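PDB 2B9S: topoisomerase I-like protein from Leishmania donovani, which probably relaxes supercoiled DNA by transient single-strand cleavage and rejoining, as a heterodimeric type IB topoisomerase trapped here with vanadate and nicked DNA. Local coordinates for residues Leu287-Gly292 and Ile331-Asp336; Cys306-Glu311 and Val321-Leu326. One frame throughout, in Å; residues are numbered along the deposited sequence.

Interaction 1 of 2, residues Leu287-Gly292 and Ile331-Asp336. With VO4 (vanadate ion), chain F; nucleotides of chain C; nucleotides of chain B.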
loop_
_atom_site.group_PDB
_atom_site.type_symbol
_atom_site.label_atom_id
_atom_site.label_comp_id
_atom_site.label_asym_id
_atom_site.label_seq_id
_atom_site.Cartn_x
_atom_site.Cartn_y
_atom_site.Cartn_z
ATOM N N LEU D 287 -10.404 10.541 -15.673
ATOM C CA LEU D 287 -9.016 10.068 -15.700
ATOM C C LEU D 287 -8.628 9.148 -14.539
ATOM O O LEU D 287 -7.491 8.669 -14.496
ATOM C CB LEU D 287 -8.042 11.262 -15.722
ATOM C CG LEU D 287 -8.049 12.254 -16.881
ATOM C CD1 LEU D 287 -6.955 13.247 -16.651
ATOM C CD2 LEU D 287 -7.859 11.524 -18.207
ATOM N N ALA D 288 -9.558 8.930 -13.609
ATOM C CA ALA D 288 -9.352 8.140 -12.377
ATOM C C ALA D 288 -8.102 8.523 -11.558
ATOM O O ALA D 288 -7.378 7.649 -11.091
ATOM C CB ALA D 288 -9.406 6.597 -12.665
ATOM N N LEU D 289 -7.847 9.822 -11.391
ATOM C CA LEU D 289 -6.750 10.270 -10.515
ATOM C C LEU D 289 -7.080 10.008 -9.042
ATOM O O LEU D 289 -8.257 10.057 -8.622
ATOM C CB LEU D 289 -6.442 11.775 -10.702
ATOM C CG LEU D 289 -6.124 12.341 -12.099
ATOM C CD1 LEU D 289 -5.532 13.778 -12.008
ATOM C CD2 LEU D 289 -5.223 11.436 -12.925
ATOM N N ARG D 290 -6.045 9.744 -8.253
ATOM C CA ARG D 290 -6.203 9.776 -6.806
ATOM C C ARG D 290 -6.412 11.237 -6.398
ATOM O O ARG D 290 -5.956 12.149 -7.088
ATOM C CB ARG D 290 -4.995 9.171 -6.104
ATOM C CG ARG D 290 -4.683 7.737 -6.529
ATOM C CD ARG D 290 -3.316 7.379 -6.048
ATOM N NE ARG D 290 -2.849 6.030 -6.374
ATOM C CZ ARG D 290 -1.968 5.748 -7.323
ATOM N NH1 ARG D 290 -1.513 6.711 -8.109
ATOM N NH2 ARG D 290 -1.538 4.495 -7.496
ATOM N N VAL D 291 -7.108 11.431 -5.284
ATOM C CA VAL D 291 -7.526 12.729 -4.773
ATOM C C VAL D 291 -6.367 13.684 -4.409
ATOM O O VAL D 291 -6.509 14.894 -4.500
ATOM C CB VAL D 291 -8.497 12.522 -3.548
ATOM C CG1 VAL D 291 -7.707 12.164 -2.230
ATOM C CG2 VAL D 291 -9.462 13.730 -3.360
ATOM N N GLY D 292 -5.243 13.139 -3.962
ATOM C CA GLY D 292 -4.050 13.932 -3.683
ATOM C C GLY D 292 -4.063 14.742 -2.406
ATOM O O GLY D 292 -4.132 15.970 -2.444
ATOM N N ILE D 331 5.557 6.875 -8.949
ATOM C CA ILE D 331 5.299 6.367 -10.296
ATOM C C ILE D 331 4.859 7.550 -11.122
ATOM O O ILE D 331 3.985 8.316 -10.713
ATOM C CB ILE D 331 4.208 5.231 -10.301
ATOM C CG1 ILE D 331 4.625 4.033 -9.415
ATOM C CG2 ILE D 331 3.829 4.803 -11.725
ATOM C CD1 ILE D 331 6.025 3.443 -9.686
ATOM N N ARG D 332 5.499 7.711 -12.273
ATOM C CA ARG D 332 5.256 8.829 -13.156
ATOM C C ARG D 332 3.950 8.656 -13.923
ATOM O O ARG D 332 3.638 7.581 -14.410
ATOM C CB ARG D 332 6.446 8.994 -14.115
ATOM C CG ARG D 332 6.416 10.243 -14.978
ATOM C CD ARG D 332 7.621 10.252 -15.877
ATOM N NE ARG D 332 7.747 11.487 -16.661
ATOM C CZ ARG D 332 8.815 11.812 -17.393
ATOM N NH1 ARG D 332 9.863 11.002 -17.444
ATOM N NH2 ARG D 332 8.841 12.951 -18.080
ATOM N N TYR D 333 3.167 9.723 -13.971
ATOM C CA TYR D 333 1.963 9.753 -14.762
ATOM C C TYR D 333 2.239 10.690 -15.942
ATOM O O TYR D 333 2.530 11.874 -15.740
ATOM C CB TYR D 333 0.784 10.241 -13.914
ATOM C CG TYR D 333 -0.536 10.259 -14.650
ATOM C CD1 TYR D 333 -0.865 11.329 -15.493
ATOM C CD2 TYR D 333 -1.451 9.220 -14.515
ATOM C CE1 TYR D 333 -2.054 11.374 -16.168
ATOM C CE2 TYR D 333 -2.661 9.250 -15.198
ATOM C CZ TYR D 333 -2.957 10.343 -16.027
ATOM O OH TYR D 333 -4.141 10.422 -16.730
ATOM N N GLN D 334 2.168 10.137 -17.155
ATOM C CA GLN D 334 2.352 10.873 -18.399
ATOM C C GLN D 334 1.162 10.579 -19.279
ATOM O O GLN D 334 0.887 9.418 -19.589
ATOM C CB GLN D 334 3.622 10.425 -19.123
ATOM C CG GLN D 334 4.895 11.051 -18.595
ATOM C CD GLN D 334 6.138 10.529 -19.293
ATOM O OE1 GLN D 334 6.516 9.361 -19.143
ATOM N NE2 GLN D 334 6.797 11.397 -20.034
ATOM N N ASN D 335 0.442 11.630 -19.659
ATOM C CA ASN D 335 -0.742 11.491 -20.489
ATOM C C ASN D 335 -1.095 12.781 -21.197
ATOM O O ASN D 335 -1.116 13.851 -20.574
ATOM C CB ASN D 335 -1.945 11.021 -19.657
ATOM C CG ASN D 335 -3.020 10.333 -20.503
ATOM O OD1 ASN D 335 -2.802 10.006 -21.679
ATOM N ND2 ASN D 335 -4.179 10.094 -19.899
ATOM N N ASP D 336 -1.376 12.665 -22.499
ATOM C CA ASP D 336 -1.971 13.757 -23.286
ATOM C C ASP D 336 -3.463 13.534 -23.367
ATOM O O ASP D 336 -3.907 12.494 -23.852
ATOM C CB ASP D 336 -1.382 13.803 -24.692
ATOM C CG ASP D 336 0.058 14.247 -24.705
ATOM O OD1 ASP D 336 0.641 14.279 -25.805
ATOM O OD2 ASP D 336 0.610 14.570 -23.630
HETATM V V VO4 F . -4.116 2.306 -5.882
HETATM O O1 VO4 F . -3.767 2.172 -7.581
HETATM O O2 VO4 F . -4.566 3.840 -5.136
ATOM P P DT C 16 -4.068 10.192 -1.645
ATOM O OP1 DT C 16 -4.421 10.633 -3.009
ATOM O OP2 DT C 16 -3.729 11.146 -0.574
ATOM O "O5'" DT C 16 -5.258 9.313 -1.054
ATOM C "C5'" DT C 16 -5.875 8.238 -1.765
ATOM C "C4'" DT C 16 -6.985 7.734 -0.854
ATOM O "O4'" DT C 16 -6.404 7.170 0.348
ATOM C "C3'" DT C 16 -7.997 8.779 -0.376
ATOM O "O3'" DT C 16 -9.319 8.264 -0.581
ATOM C "C2'" DT C 16 -7.758 8.953 1.132
ATOM C "C1'" DT C 16 -7.142 7.614 1.498
ATOM N N1 DT C 16 -6.171 7.758 2.601
ATOM C C2 DT C 16 -6.397 7.086 3.770
ATOM O O2 DT C 16 -7.379 6.414 3.935
ATOM N N3 DT C 16 -5.436 7.278 4.734
ATOM C C4 DT C 16 -4.294 8.045 4.615
ATOM O O4 DT C 16 -3.501 8.105 5.543
ATOM C C5 DT C 16 -4.093 8.716 3.333
ATOM C C7 DT C 16 -2.880 9.590 3.020
ATOM C C6 DT C 16 -5.041 8.532 2.412
ATOM O "O5'" DA B 1 -2.154 2.396 -5.438
ATOM C "C5'" DA B 1 -1.422 1.359 -6.076
ATOM C "C4'" DA B 1 -0.005 1.366 -5.592
ATOM O "O4'" DA B 1 0.062 0.971 -4.202
ATOM C "C3'" DA B 1 0.801 0.342 -6.327
ATOM O "O3'" DA B 1 1.291 0.957 -7.511
ATOM C "C2'" DA B 1 1.888 -0.038 -5.321
ATOM C "C1'" DA B 1 1.252 0.203 -3.974
ATOM N N9 DA B 1 0.833 -0.956 -3.175
ATOM C C8 DA B 1 -0.388 -1.576 -3.252
ATOM N N7 DA B 1 -0.567 -2.552 -2.400
ATOM C C5 DA B 1 0.628 -2.586 -1.691
ATOM C C6 DA B 1 1.084 -3.403 -0.631
ATOM N N6 DA B 1 0.340 -4.381 -0.069
ATOM N N1 DA B 1 2.326 -3.161 -0.157
ATOM C C2 DA B 1 3.069 -2.188 -0.686
ATOM N N3 DA B 1 2.755 -1.383 -1.695
ATOM C C4 DA B 1 1.508 -1.607 -2.153
HETATM O O HOH W 1 -5.721 8.276 -16.747
#
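The hydroxyl of Tyr333 rests against the side chain of Leu287, and its OH is held by two polar partners. A water is hydrogen-bonded to Tyr333 OH at 2.7 Å, in the plane of the ring, and donates to Leu287 O at 2.9 Å. The other partner is Asn335, whose ND2 gives a hydrogen bond to Tyr333 OH at 3.2 Å, with the hydroxyl close to its amide plane. No direct hydrogen bond joins the two segments, so this water is their polar link. Tyrosine suits the place because it is apolar along the ring and polar at its end. With CG anti to the backbone N (chi1 -178°), the ring reaches out to the leucines and crosses both side chains at about a right angle. Leu289 CD2 comes obliquely upon it, 4.0 Å from Tyr333 CZ.

Beyond these leucines the loop turns to the DNA. Arg290 runs extended from CG to NE and offers two N-H groups at its edge: NE to vanadate O2 (3.0 Å, 160°) and NH2 to O5' of DA1 of chain B (3.0 Å, 165°). This pairing suits a flat, doubly donating guanidinium, and Arg386 and His429 also bond the vanadate. Gly292 N donates to OP1 of DT16 of chain C at 2.8 Å; glycine suits its positive phi, which other residues adopt less readily.

The chain leaves helix 272-287 here, Ala288 being the first residue out of helical angles, while Tyr333 and Asn335 belong to strand 332-338, an outermost strand of a three-stranded antiparallel sheet paired with strand 320-326.

Interaction 2 of 2, residues Cys306-Glu311 and Val321-Leu326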
loop_
_atom_site.group_PDB
_atom_site.type_symbol
_atom_site.label_atom_id
_atom_site.label_comp_id
_atom_site.label_asym_id
_atom_site.label_seq_id
_atom_site.Cartn_x
_atom_site.Cartn_y
_atom_site.Cartn_z
ATOM N N CYS D 306 -5.980 17.040 -6.202
ATOM C CA CYS D 306 -6.098 18.290 -5.465
ATOM C C CYS D 306 -4.761 18.994 -5.211
ATOM O O CYS D 306 -4.749 20.188 -4.878
ATOM C CB CYS D 306 -6.848 18.076 -4.140
ATOM S SG CYS D 306 -8.579 17.463 -4.299
ATOM N N SER D 307 -3.648 18.279 -5.383
ATOM C CA SER D 307 -2.318 18.863 -5.148
ATOM C C SER D 307 -1.474 19.112 -6.430
ATOM O O SER D 307 -0.285 19.451 -6.355
ATOM C CB SER D 307 -1.551 18.042 -4.095
ATOM O OG SER D 307 -1.395 16.703 -4.502
ATOM N N LEU D 308 -2.079 18.947 -7.606
ATOM C CA LEU D 308 -1.372 19.271 -8.854
ATOM C C LEU D 308 -0.913 20.730 -8.847
ATOM O O LEU D 308 -1.625 21.608 -8.394
ATOM C CB LEU D 308 -2.221 18.991 -10.094
ATOM C CG LEU D 308 -2.656 17.546 -10.347
ATOM C CD1 LEU D 308 -3.843 17.521 -11.315
ATOM C CD2 LEU D 308 -1.484 16.646 -10.826
ATOM N N ARG D 309 0.304 20.952 -9.332
ATOM C CA ARG D 309 0.897 22.281 -9.402
ATOM C C ARG D 309 0.985 22.704 -10.877
ATOM O O ARG D 309 0.881 21.867 -11.788
ATOM C CB ARG D 309 2.283 22.293 -8.741
ATOM C CG ARG D 309 2.275 21.949 -7.233
ATOM C CD ARG D 309 3.631 22.167 -6.595
ATOM N NE ARG D 309 4.601 21.166 -7.025
ATOM C CZ ARG D 309 4.873 20.029 -6.371
ATOM N NH1 ARG D 309 4.239 19.723 -5.245
ATOM N NH2 ARG D 309 5.770 19.187 -6.863
ATOM N N VAL D 310 1.191 24.001 -11.095
ATOM C CA VAL D 310 1.297 24.565 -12.441
ATOM C C VAL D 310 2.287 23.798 -13.340
ATOM O O VAL D 310 1.987 23.527 -14.510
ATOM C CB VAL D 310 1.583 26.099 -12.381
ATOM C CG1 VAL D 310 1.882 26.669 -13.781
ATOM C CG2 VAL D 310 0.404 26.812 -11.713
ATOM N N GLU D 311 3.441 23.434 -12.778
ATOM C CA GLU D 311 4.441 22.603 -13.460
ATOM C C GLU D 311 3.976 21.207 -13.943
ATOM O O GLU D 311 4.656 20.575 -14.755
ATOM C CB GLU D 311 5.659 22.431 -12.554
ATOM C CG GLU D 311 5.362 21.723 -11.209
ATOM C CD GLU D 311 6.482 21.900 -10.182
ATOM O OE1 GLU D 311 7.626 22.218 -10.595
ATOM O OE2 GLU D 311 6.226 21.740 -8.960
ATOM N N VAL D 321 -4.454 18.665 -22.872
ATOM C CA VAL D 321 -3.633 18.864 -21.683
ATOM C C VAL D 321 -2.624 17.730 -21.593
ATOM O O VAL D 321 -2.992 16.568 -21.618
ATOM C CB VAL D 321 -4.460 18.936 -20.389
ATOM C CG1 VAL D 321 -3.611 19.507 -19.238
ATOM C CG2 VAL D 321 -5.678 19.801 -20.579
ATOM N N ARG D 322 -1.346 18.091 -21.546
ATOM C CA ARG D 322 -0.263 17.174 -21.220
ATOM C C ARG D 322 0.029 17.182 -19.703
ATOM O O ARG D 322 0.554 18.175 -19.165
ATOM C CB ARG D 322 0.997 17.565 -21.976
ATOM C CG ARG D 322 2.156 16.637 -21.737
ATOM C CD ARG D 322 3.226 16.835 -22.778
ATOM N NE ARG D 322 2.783 16.388 -24.099
ATOM C CZ ARG D 322 3.420 16.642 -25.249
ATOM N NH1 ARG D 322 4.541 17.352 -25.267
ATOM N NH2 ARG D 322 2.918 16.189 -26.394
ATOM N N PHE D 323 -0.312 16.070 -19.046
ATOM C CA PHE D 323 0.019 15.792 -17.636
ATOM C C PHE D 323 1.409 15.149 -17.516
ATOM O O PHE D 323 1.729 14.225 -18.256
ATOM C CB PHE D 323 -1.005 14.816 -17.042
ATOM C CG PHE D 323 -2.383 15.399 -16.859
ATOM C CD1 PHE D 323 -2.788 15.870 -15.616
ATOM C CD2 PHE D 323 -3.279 15.460 -17.924
ATOM C CE1 PHE D 323 -4.056 16.400 -15.429
ATOM C CE2 PHE D 323 -4.541 15.993 -17.750
ATOM C CZ PHE D 323 -4.932 16.468 -16.503
ATOM N N ASP D 324 2.233 15.623 -16.590
ATOM C CA ASP D 324 3.494 14.929 -16.274
ATOM C C ASP D 324 3.857 15.129 -14.807
ATOM O O ASP D 324 4.266 16.220 -14.387
ATOM C CB ASP D 324 4.626 15.391 -17.194
ATOM C CG ASP D 324 5.906 14.572 -17.033
ATOM O OD1 ASP D 324 5.968 13.619 -16.211
ATOM O OD2 ASP D 324 6.871 14.900 -17.747
ATOM N N PHE D 325 3.675 14.082 -14.013
ATOM C CA PHE D 325 3.873 14.212 -12.561
ATOM C C PHE D 325 4.146 12.879 -11.896
ATOM O O PHE D 325 3.783 11.821 -12.425
ATOM C CB PHE D 325 2.666 14.926 -11.908
ATOM C CG PHE D 325 1.385 14.130 -11.936
ATOM C CD1 PHE D 325 1.140 13.138 -10.979
ATOM C CD2 PHE D 325 0.409 14.384 -12.907
ATOM C CE1 PHE D 325 -0.069 12.384 -10.996
ATOM C CE2 PHE D 325 -0.792 13.642 -12.954
ATOM C CZ PHE D 325 -1.034 12.642 -11.985
ATOM N N LEU D 326 4.774 12.924 -10.724
ATOM C CA LEU D 326 4.958 11.721 -9.910
ATOM C C LEU D 326 3.772 11.595 -8.970
ATOM O O LEU D 326 3.440 12.535 -8.226
ATOM C CB LEU D 326 6.293 11.763 -9.134
ATOM C CG LEU D 326 7.585 11.947 -9.962
ATOM C CD1 LEU D 326 8.789 12.031 -9.040
ATOM C CD2 LEU D 326 7.803 10.838 -11.015
#
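Leu308 sets one methyl over a face of the Phe325 ring and turns the other to the rim of Phe323. The first is a CH-pi contact: CD2 of Leu308 stands 3.8 Å from the centroid of the Phe325 ring, 20° off its normal, and displaced toward the CD2-CE2 edge of that ring. The second is looser, with Leu308 CD1 near the plane of the Phe323 ring and 4.3 Å from its CE1. A forked leucine suits this spot because its two branches can serve two aromatic residues at alternate positions of the strand. Phe325 holds CG between its backbone N and carbonyl carbon (chi1 68°), and from there the ring presents a face to the leucine.

The other end of the contact is polar and slack. Glu311 is exposed, and its O comes no nearer than 4.4 Å to Asp324 O, without any hydrogen bond across. Neither acid pairs across the contact: Glu311 OE2 accepts a hydrogen bond from Arg309 NE of its own segment at 2.6 Å, part of a salt bridge, nearly along its C-O axis and close to the guanidinium plane, while Asp324 pairs with Arg332. Arg309 also reaches Asp301, so this arginine is shared by two carboxylates.

The buried half is plain hydrophobic core. Strand 320-326 runs between strands 313-315 and 332-338; from it Phe325 lays its ring nearly parallel to that of Tyr333, Phe323 meets Phe283 of helix 272-287 edge to face, and Leu308 also touches Ile360 in a loop.

The two interactions have centres 8 Å apart and share one small antiparallel sheet of strands 313-315, 320-326 and 332-338. Along the chain the order is 287-292, 306-311, 321-326, 331-336, so the two segments of interaction 2 fall between those of interaction 1. Probable hydrogen bonds join Tyr333 N to Phe325 O (2.7 Å) between adjacent strands, and Cys306 N to Val291 O (2.8 Å) between the loop segments. All four segments belong to the catalytic core of the enzyme. Interaction 1 carries the vanadate and DNA contacts, while interaction 2 packs behind it, its nearest atom about 7 Å from the nucleic acid.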